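PDB 3VR0: proteasome assembly chaperone family protein from Pyrococcus furiosus, which acts as an archaeal proteasome activator, although it is homologous to factors that assist proteasome assembly. Local coordinates for residues 30-36 with 100-105; 52-57 with 239-244. All blocks are in the same frame, centred on the assembly; numbering follows the deposited sequence.

Contact 1. Residues 30-36 with 100-105; sequences IYDPIFI and RDLIIV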
loop_
_atom_site.group_PDB
_atom_site.type_symbol
_atom_site.label_atom_id
_atom_site.label_comp_id
_atom_site.label_asym_id
_atom_site.label_seq_id
_atom_site.Cartn_x
_atom_site.Cartn_y
_atom_site.Cartn_z
ATOM N N ILE C 30 -15.028 -27.504 -23.742
ATOM C CA ILE C 30 -13.632 -27.571 -24.119
ATOM C C ILE C 30 -12.944 -28.477 -23.198
ATOM O O ILE C 30 -13.399 -28.662 -22.086
ATOM C CB ILE C 30 -12.930 -26.191 -24.102
ATOM C CG1 ILE C 30 -12.900 -25.529 -22.672
ATOM C CG2 ILE C 30 -13.541 -25.346 -25.176
ATOM C CD1 ILE C 30 -12.497 -24.003 -22.714
ATOM N N TYR C 31 -11.844 -29.054 -23.629
ATOM C CA TYR C 31 -11.092 -29.825 -22.680
ATOM C C TYR C 31 -9.593 -29.797 -22.866
ATOM O O TYR C 31 -9.092 -29.751 -23.974
ATOM C CB TYR C 31 -11.577 -31.282 -22.616
ATOM C CG TYR C 31 -11.014 -31.910 -21.353
ATOM C CD1 TYR C 31 -11.142 -31.228 -20.123
ATOM C CD2 TYR C 31 -10.275 -33.126 -21.395
ATOM C CE1 TYR C 31 -10.621 -31.751 -18.953
ATOM C CE2 TYR C 31 -9.718 -33.661 -20.202
ATOM C CZ TYR C 31 -9.905 -32.948 -18.989
ATOM O OH TYR C 31 -9.401 -33.407 -17.796
ATOM N N ASP C 32 -8.894 -29.829 -21.732
ATOM C CA ASP C 32 -7.445 -29.778 -21.682
ATOM C C ASP C 32 -6.955 -28.620 -22.548
ATOM O O ASP C 32 -6.030 -28.800 -23.302
ATOM C CB ASP C 32 -6.845 -31.106 -22.204
ATOM C CG ASP C 32 -5.350 -31.228 -21.929
ATOM O OD1 ASP C 32 -4.838 -30.528 -21.030
ATOM O OD2 ASP C 32 -4.674 -32.037 -22.609
ATOM N N PRO C 33 -7.580 -27.438 -22.435
ATOM C CA PRO C 33 -7.150 -26.378 -23.321
ATOM C C PRO C 33 -5.769 -25.820 -22.966
ATOM O O PRO C 33 -5.207 -26.092 -21.869
ATOM C CB PRO C 33 -8.230 -25.326 -23.140
ATOM C CG PRO C 33 -8.745 -25.557 -21.729
ATOM C CD PRO C 33 -8.595 -26.986 -21.456
ATOM N N ILE C 34 -5.187 -25.084 -23.898
ATOM C CA ILE C 34 -3.978 -24.347 -23.582
ATOM C C ILE C 34 -4.483 -22.958 -23.202
ATOM O O ILE C 34 -5.364 -22.417 -23.888
ATOM C CB ILE C 34 -2.965 -24.330 -24.764
ATOM C CG1 ILE C 34 -2.384 -25.759 -25.003
ATOM C CG2 ILE C 34 -1.816 -23.300 -24.508
ATOM C CD1 ILE C 34 -1.611 -25.918 -26.317
ATOM N N PHE C 35 -3.966 -22.428 -22.084
ATOM C CA PHE C 35 -4.267 -21.064 -21.646
ATOM C C PHE C 35 -3.292 -20.057 -22.244
ATOM O O PHE C 35 -2.113 -20.079 -21.952
ATOM C CB PHE C 35 -4.204 -21.045 -20.101
ATOM C CG PHE C 35 -4.552 -19.717 -19.457
ATOM C CD1 PHE C 35 -5.438 -18.845 -20.039
ATOM C CD2 PHE C 35 -4.021 -19.389 -18.182
ATOM C CE1 PHE C 35 -5.773 -17.632 -19.427
ATOM C CE2 PHE C 35 -4.352 -18.163 -17.572
ATOM C CZ PHE C 35 -5.218 -17.295 -18.186
ATOM N N ILE C 36 -3.779 -19.118 -23.018
ATOM C CA ILE C 36 -2.923 -18.155 -23.631
ATOM C C ILE C 36 -3.157 -16.751 -23.065
ATOM O O ILE C 36 -4.313 -16.291 -23.015
ATOM C CB ILE C 36 -3.158 -18.082 -25.152
ATOM C CG1 ILE C 36 -2.958 -19.465 -25.784
ATOM C CG2 ILE C 36 -2.133 -17.101 -25.831
ATOM C CD1 ILE C 36 -3.183 -19.437 -27.266
ATOM N N ARG C 100 -5.382 -28.213 -30.153
ATOM C CA ARG C 100 -5.885 -28.104 -28.772
ATOM C C ARG C 100 -6.946 -27.034 -28.744
ATOM O O ARG C 100 -6.895 -26.108 -29.530
ATOM C CB ARG C 100 -4.746 -27.828 -27.774
ATOM C CG ARG C 100 -3.721 -28.984 -27.688
ATOM C CD ARG C 100 -4.106 -30.045 -26.697
ATOM N NE ARG C 100 -3.975 -29.564 -25.320
ATOM C CZ ARG C 100 -2.819 -29.405 -24.664
ATOM N NH1 ARG C 100 -1.634 -29.693 -25.225
ATOM N NH2 ARG C 100 -2.845 -28.963 -23.420
ATOM N N ASP C 101 -7.963 -27.227 -27.929
ATOM C CA ASP C 101 -8.811 -26.128 -27.498
ATOM C C ASP C 101 -7.966 -24.990 -26.793
ATOM O O ASP C 101 -6.900 -25.279 -26.173
ATOM C CB ASP C 101 -9.803 -26.664 -26.478
ATOM C CG ASP C 101 -10.800 -27.706 -27.076
ATOM O OD1 ASP C 101 -10.976 -27.777 -28.325
ATOM O OD2 ASP C 101 -11.370 -28.461 -26.270
ATOM N N LEU C 102 -8.482 -23.744 -26.859
ATOM C CA LEU C 102 -7.807 -22.579 -26.270
ATOM C C LEU C 102 -8.703 -21.817 -25.332
ATOM O O LEU C 102 -9.916 -21.710 -25.575
ATOM C CB LEU C 102 -7.281 -21.601 -27.329
ATOM C CG LEU C 102 -6.395 -22.312 -28.384
ATOM C CD1 LEU C 102 -6.043 -21.396 -29.538
ATOM C CD2 LEU C 102 -5.139 -22.925 -27.715
ATOM N N ILE C 103 -8.075 -21.283 -24.272
ATOM C CA ILE C 103 -8.601 -20.131 -23.530
ATOM C C ILE C 103 -7.580 -18.986 -23.684
ATOM O O ILE C 103 -6.354 -19.181 -23.463
ATOM C CB ILE C 103 -8.766 -20.465 -22.012
ATOM C CG1 ILE C 103 -9.680 -21.679 -21.828
ATOM C CG2 ILE C 103 -9.264 -19.185 -21.168
ATOM C CD1 ILE C 103 -9.832 -22.122 -20.390
ATOM N N ILE C 104 -8.088 -17.801 -24.016
ATOM C CA ILE C 104 -7.251 -16.677 -24.253
ATOM C C ILE C 104 -7.746 -15.541 -23.370
ATOM O O ILE C 104 -8.916 -15.227 -23.374
ATOM C CB ILE C 104 -7.252 -16.232 -25.754
ATOM C CG1 ILE C 104 -6.833 -17.388 -26.658
ATOM C CG2 ILE C 104 -6.305 -14.986 -25.950
ATOM C CD1 ILE C 104 -7.230 -17.176 -28.157
ATOM N N VAL C 105 -6.854 -14.963 -22.574
ATOM C CA VAL C 105 -7.251 -13.821 -21.752
ATOM C C VAL C 105 -6.566 -12.580 -22.299
ATOM O O VAL C 105 -5.402 -12.633 -22.686
ATOM C CB VAL C 105 -6.887 -14.004 -20.234
ATOM C CG1 VAL C 105 -5.361 -14.142 -20.008
ATOM C CG2 VAL C 105 -7.436 -12.864 -19.392
HETATM O O HOH W 1 -7.794 -29.697 -26.027
#
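Strand 34-36 runs parallel to strand 102-105, 18° apart in direction, pairing I34, F35 and I36 with L102, I103 and I104 through four backbone hydrogen bonds; the shortest joins I36 N to I103 O at 2.6 Å. The two are neighbours inside the mixed central sheet of the PAC2 fold. On the face turned to helix 45-57, L102 CD2 touches both I34 CB (3.9 Å) and I36 CD1. On the opposite face, that of F35 and I103, I103 CD1 lies alongside P33 CG at 3.8 Å, while F35 CE1 meets V105 CG1.

Ahead of the strands, bends at chi2 and chi3 bring the R100 guanidinium edge-on to D32 O, which lies in its plane and accepts from NE (3.0 Å) and NH2 (3.2 Å). D32 OD2 lies over one guanidinium face and OD1 makes a long salt bridge to NH2 (3.5 Å), though R136 is the stronger partner of D32; I34 CG1 covers the other face at 3.6 Å. A methionine at R100 would probably leave D32 O without both donors. D101 OD2 uses its anti lone pair to take Y31 N at 2.7 Å. Polar side-chain bonds to backbone atoms thus fix the entry loop, while the strands join by backbone bonds, with aliphatic and aromatic side chains packed about them.

Contact 2. Residues 52-57 with 239-244; sequences HLIQEL and IDMTAL
The imidazole of H52 lies beneath L244, whose CG stands over one ring face, 4.1 Å from the centroid and 18° off the ring normal, a CH-pi contact. This is where helix 45-57 of the PAC2 domain, which packs on the central sheet, receives the first turn of the C-terminal helix 242-256, the start of a predicted coiled coil. Within helix 45-57, E56 sits one turn after H52, and its CG covers the opposite ring face. The ring is therefore clamped between a leucine of the incoming helix and a glutamate side chain of its own.

With CG anti to the backbone N (chi1 -172°), the H52 ring reaches away from its helix and presents NE2 to the D240 carbonyl. The bond from H52 NE2 to D240 O is 2.8 Å long, and the oxygen lies close to the ring plane. M241 SD approaches the ring edge, nearest to H52 CD2 at 4.0 Å, and L228 of helix 221-235 also touches H52.

M241 is the N-cap residue of helix 242-256. Just before it, the D240 carboxylate turns to the new helix: its OD1 accepts the T242 hydroxyl at 2.9 Å and, weakly, the T242 backbone N. The D240 carbonyl that accepts from H52 thus lies directly before the N-cap of the helix.

Beside this polar link, I239 lays a small apolar patch on helix 45-57. Its CG2 rests on E56 CG at 3.9 Å, and its CD1 reaches L57 CD2, also at 3.9 Å.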
loop_
_atom_site.group_PDB
_atom_site.type_symbol
_atom_site.label_atom_id
_atom_site.label_comp_id
_atom_site.label_asym_id
_atom_site.label_seq_id
_atom_site.Cartn_x
_atom_site.Cartn_y
_atom_site.Cartn_z
ATOM N N HIS C 52 -5.475 -10.245 -32.015
ATOM C CA HIS C 52 -5.442 -10.698 -33.380
ATOM C C HIS C 52 -5.813 -12.168 -33.420
ATOM O O HIS C 52 -6.527 -12.606 -34.316
ATOM C CB HIS C 52 -4.072 -10.497 -34.027
ATOM C CG HIS C 52 -4.083 -10.781 -35.491
ATOM N ND1 HIS C 52 -4.939 -10.137 -36.361
ATOM C CD2 HIS C 52 -3.381 -11.663 -36.236
ATOM C CE1 HIS C 52 -4.753 -10.602 -37.585
ATOM N NE2 HIS C 52 -3.802 -11.518 -37.539
ATOM N N LEU C 53 -5.329 -12.925 -32.439
ATOM C CA LEU C 53 -5.665 -14.333 -32.365
ATOM C C LEU C 53 -7.162 -14.521 -32.078
ATOM O O LEU C 53 -7.810 -15.327 -32.732
ATOM C CB LEU C 53 -4.778 -15.081 -31.383
ATOM C CG LEU C 53 -4.934 -16.594 -31.252
ATOM C CD1 LEU C 53 -4.502 -17.364 -32.544
ATOM C CD2 LEU C 53 -4.101 -17.028 -30.047
ATOM N N ILE C 54 -7.714 -13.756 -31.146
ATOM C CA ILE C 54 -9.153 -13.781 -30.903
ATOM C C ILE C 54 -9.910 -13.622 -32.226
ATOM O O ILE C 54 -10.794 -14.435 -32.545
ATOM C CB ILE C 54 -9.645 -12.652 -29.938
ATOM C CG1 ILE C 54 -8.943 -12.672 -28.559
ATOM C CG2 ILE C 54 -11.156 -12.620 -29.830
ATOM C CD1 ILE C 54 -9.002 -13.852 -27.911
ATOM N N GLN C 55 -9.587 -12.540 -32.941
ATOM C CA GLN C 55 -10.288 -12.163 -34.188
ATOM C C GLN C 55 -10.207 -13.193 -35.281
ATOM O O GLN C 55 -11.213 -13.531 -35.846
ATOM C CB GLN C 55 -9.813 -10.822 -34.749
ATOM C CG GLN C 55 -10.180 -9.651 -33.892
ATOM C CD GLN C 55 -11.686 -9.585 -33.639
ATOM O OE1 GLN C 55 -12.135 -9.645 -32.477
ATOM N NE2 GLN C 55 -12.484 -9.475 -34.729
ATOM N N GLU C 56 -9.014 -13.697 -35.559
ATOM C CA GLU C 56 -8.835 -14.643 -36.660
ATOM C C GLU C 56 -9.455 -16.010 -36.375
ATOM O O GLU C 56 -9.857 -16.713 -37.295
ATOM C CB GLU C 56 -7.359 -14.785 -37.013
ATOM C CG GLU C 56 -6.749 -13.454 -37.500
ATOM C CD GLU C 56 -7.531 -12.873 -38.697
ATOM O OE1 GLU C 56 -7.795 -13.650 -39.629
ATOM O OE2 GLU C 56 -7.892 -11.667 -38.690
ATOM N N LEU C 57 -9.525 -16.389 -35.102
ATOM C CA LEU C 57 -10.055 -17.679 -34.757
ATOM C C LEU C 57 -11.551 -17.565 -34.496
ATOM O O LEU C 57 -12.224 -18.569 -34.297
ATOM C CB LEU C 57 -9.345 -18.210 -33.517
ATOM C CG LEU C 57 -7.912 -18.713 -33.648
ATOM C CD1 LEU C 57 -7.522 -19.277 -32.336
ATOM C CD2 LEU C 57 -7.714 -19.768 -34.747
ATOM N N ILE C 239 -2.549 -18.537 -39.414
ATOM C CA ILE C 239 -3.437 -17.431 -39.174
ATOM C C ILE C 239 -2.947 -16.356 -40.102
ATOM O O ILE C 239 -1.748 -16.202 -40.277
ATOM C CB ILE C 239 -3.422 -17.060 -37.652
ATOM C CG1 ILE C 239 -4.607 -17.735 -36.970
ATOM C CG2 ILE C 239 -3.547 -15.607 -37.392
ATOM C CD1 ILE C 239 -4.289 -19.072 -36.411
ATOM N N ASP C 240 -3.875 -15.655 -40.723
ATOM C CA ASP C 240 -3.525 -14.568 -41.599
ATOM C C ASP C 240 -3.021 -13.367 -40.763
ATOM O O ASP C 240 -3.771 -12.806 -39.971
ATOM C CB ASP C 240 -4.733 -14.174 -42.482
ATOM C CG ASP C 240 -4.368 -13.156 -43.550
ATOM O OD1 ASP C 240 -3.149 -12.943 -43.763
ATOM O OD2 ASP C 240 -5.281 -12.558 -44.169
ATOM N N MET C 241 -1.764 -12.976 -40.976
ATOM C CA MET C 241 -1.118 -11.841 -40.269
ATOM C C MET C 241 -1.268 -10.449 -40.921
ATOM O O MET C 241 -0.690 -9.464 -40.441
ATOM C CB MET C 241 0.370 -12.147 -40.042
ATOM C CG MET C 241 0.620 -13.445 -39.284
ATOM S SD MET C 241 -0.012 -13.347 -37.561
ATOM C CE MET C 241 0.585 -14.914 -36.987
ATOM N N THR C 242 -2.069 -10.369 -41.982
ATOM C CA THR C 242 -2.223 -9.137 -42.770
ATOM C C THR C 242 -2.479 -7.906 -41.919
ATOM O O THR C 242 -1.742 -6.919 -42.018
ATOM C CB THR C 242 -3.355 -9.259 -43.833
ATOM O OG1 THR C 242 -3.017 -10.279 -44.784
ATOM C CG2 THR C 242 -3.567 -7.930 -44.566
ATOM N N ALA C 243 -3.514 -7.953 -41.088
ATOM C CA ALA C 243 -3.933 -6.764 -40.360
ATOM C C ALA C 243 -2.816 -6.224 -39.449
ATOM O O ALA C 243 -2.758 -5.016 -39.184
ATOM C CB ALA C 243 -5.197 -7.026 -39.588
ATOM N N LEU C 244 -1.922 -7.105 -39.001
ATOM C CA LEU C 244 -0.812 -6.691 -38.151
ATOM C C LEU C 244 0.257 -5.994 -38.994
ATOM O O LEU C 244 0.653 -4.876 -38.659
ATOM C CB LEU C 244 -0.234 -7.862 -37.332
ATOM C CG LEU C 244 -0.997 -8.414 -36.099
ATOM C CD1 LEU C 244 -0.336 -9.659 -35.540
ATOM C CD2 LEU C 244 -1.184 -7.382 -35.001
#

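Overall arrangement
Helix 45-57, one half of contact 2, packs on the strands of contact 1; it follows strand 34-37 in the chain and covers one face of the sheet. The contact centres lie about 17 Å apart, yet I104 CG2 meets I54 CD1 at 3.5 Å, and L53 CD2 packs on I36 CD1 and I104 CD1. Contact 1 is largely buried, joining adjacent strands by backbone bonds and aliphatic packing, with its charged groups confined to the loop end. Contact 2, smaller and only partly buried, lies nearer the surface: a single histidine-to-carbonyl bond, packing round one ring and an isoleucine hold the start of the C-terminal helix and the loop before it against helix 45-57.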